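Local atomic coordinates of DNA-dependent metalloprotease SPRTN (Homo sapiens, PDB entry 6MDW), a protein that cleaves proteins covalently cross-linked to DNA, as a DNA-dependent zinc metalloendopeptidase, and so protects the genome during replication. Residues D84-E87 with T88-E92. Residues are numbered along the deposited sequence; the frame is centred on the assembly and turned at random.
Sequences DLVE and TLLHE. With ZN (zinc ion), chain F.
Asp84 O takes two hydrogen bonds from Thr88, one from the backbone N at 3.0 Å and one from the hydroxyl OG1 at 2.7 Å, the two donors arriving from opposite faces of the carbonyl plane. With OG1 anti to its own carbonyl carbon (chi1 -59°), the hydroxyl swings back over the preceding turn to reach it. A valine here would probably cost Asp84 O one of its two Thr88 donors and set a methyl against the carbonyl in a buried spot. Leu85 O receives Leu89 N at 2.8 Å, and both side chains reach the sheet, at Trp48 and Val46, and also touch helix 25-36. Val86 lies side by side with Leu90, CG1 to CD1 at 3.7 Å, and both pack on Phe32 of that helix. Glu87 O accepts His91 N at 3.0 Å, while its carboxylate turns off to Asn128 and His136. One turn on, His91 holds CG anti to its backbone N (chi1 178°) and presents NE2 to zinc at 2.0 Å; ND1 hydrogen-bonds to Thr130 O, so the ring is held at both nitrogens and its rotation is restrained. His95 and His110 join it on the metal, and Glu92 is the active-site glutamate: this is the HExxH helix of a zinc metalloprotease, in the SprT-like domain.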
loop_
_atom_site.group_PDB
_atom_site.type_symbol
_atom_site.label_atom_id
_atom_site.label_comp_id
_atom_site.label_asym_id
_atom_site.label_seq_id
_atom_site.Cartn_x
_atom_site.Cartn_y
_atom_site.Cartn_z
ATOM N N ASP A 84 -2.363 9.654 -8.577
ATOM C CA ASP A 84 -1.638 9.165 -7.419
ATOM C C ASP A 84 -2.539 8.258 -6.574
ATOM O O ASP A 84 -2.065 7.249 -6.052
ATOM C CB ASP A 84 -1.082 10.337 -6.617
ATOM C CG ASP A 84 0.025 11.101 -7.336
ATOM O OD1 ASP A 84 0.670 10.547 -8.253
ATOM O OD2 ASP A 84 0.236 12.284 -7.005
ATOM N N LEU A 85 -3.834 8.576 -6.415
ATOM C CA LEU A 85 -4.777 7.680 -5.734
ATOM C C LEU A 85 -4.804 6.345 -6.495
ATOM O O LEU A 85 -4.681 5.285 -5.922
ATOM C CB LEU A 85 -6.180 8.293 -5.649
ATOM C CG LEU A 85 -7.280 7.324 -5.225
ATOM C CD1 LEU A 85 -6.982 6.769 -3.855
ATOM C CD2 LEU A 85 -8.638 8.018 -5.228
ATOM N N VAL A 86 -5.020 6.448 -7.808
ATOM C CA VAL A 86 -5.266 5.273 -8.600
ATOM C C VAL A 86 -4.015 4.378 -8.615
ATOM O O VAL A 86 -4.120 3.150 -8.436
ATOM C CB VAL A 86 -5.730 5.638 -10.009
ATOM C CG1 VAL A 86 -5.690 4.401 -10.911
ATOM C CG2 VAL A 86 -7.131 6.237 -9.974
ATOM N N GLU A 87 -2.829 4.952 -8.848
ATOM C CA GLU A 87 -1.607 4.169 -8.910
ATOM C C GLU A 87 -1.282 3.558 -7.538
ATOM O O GLU A 87 -0.791 2.430 -7.453
ATOM C CB GLU A 87 -0.440 4.970 -9.487
ATOM C CG GLU A 87 -0.632 5.256 -10.958
ATOM C CD GLU A 87 0.362 6.190 -11.614
ATOM O OE1 GLU A 87 1.095 6.901 -10.897
ATOM O OE2 GLU A 87 0.330 6.283 -12.884
ATOM N N THR A 88 -1.588 4.278 -6.455
ATOM C CA THR A 88 -1.355 3.734 -5.113
ATOM C C THR A 88 -2.314 2.556 -4.870
ATOM O O THR A 88 -1.921 1.486 -4.402
ATOM C CB THR A 88 -1.503 4.799 -4.010
ATOM O OG1 THR A 88 -0.560 5.845 -4.281
ATOM C CG2 THR A 88 -1.278 4.194 -2.646
ATOM N N LEU A 89 -3.596 2.754 -5.214
ATOM C CA LEU A 89 -4.589 1.712 -4.978
ATOM C C LEU A 89 -4.204 0.469 -5.788
ATOM O O LEU A 89 -4.268 -0.645 -5.280
ATOM C CB LEU A 89 -5.971 2.224 -5.389
ATOM C CG LEU A 89 -7.098 1.182 -5.374
ATOM C CD1 LEU A 89 -7.258 0.504 -4.041
ATOM C CD2 LEU A 89 -8.406 1.798 -5.815
ATOM N N LEU A 90 -3.822 0.670 -7.064
ATOM C CA LEU A 90 -3.550 -0.500 -7.929
ATOM C C LEU A 90 -2.327 -1.254 -7.398
ATOM O O LEU A 90 -2.292 -2.476 -7.418
ATOM C CB LEU A 90 -3.397 -0.053 -9.380
ATOM C CG LEU A 90 -4.700 0.269 -10.086
ATOM C CD1 LEU A 90 -4.411 0.971 -11.388
ATOM C CD2 LEU A 90 -5.565 -0.974 -10.273
ATOM N N HIS A 91 -1.308 -0.516 -6.920
ATOM C CA HIS A 91 -0.144 -1.134 -6.307
ATOM C C HIS A 91 -0.555 -2.040 -5.140
ATOM O O HIS A 91 -0.163 -3.197 -5.071
ATOM C CB HIS A 91 0.840 -0.045 -5.864
ATOM C CG HIS A 91 2.075 -0.524 -5.180
ATOM N ND1 HIS A 91 3.345 -0.306 -5.713
ATOM C CD2 HIS A 91 2.263 -1.170 -4.002
ATOM C CE1 HIS A 91 4.240 -0.828 -4.885
ATOM N NE2 HIS A 91 3.609 -1.377 -3.836
ATOM N N GLU A 92 -1.380 -1.503 -4.237
ATOM C CA GLU A 92 -1.836 -2.283 -3.104
ATOM C C GLU A 92 -2.675 -3.487 -3.551
ATOM O O GLU A 92 -2.580 -4.560 -2.976
ATOM C CB GLU A 92 -2.653 -1.441 -2.117
ATOM C CG GLU A 92 -1.884 -0.268 -1.525
ATOM C CD GLU A 92 -0.550 -0.637 -0.925
ATOM O OE1 GLU A 92 -0.378 -1.748 -0.376
ATOM O OE2 GLU A 92 0.364 0.221 -1.036
HETATM ZN ZN ZN F . 4.515 -2.307 -2.274
#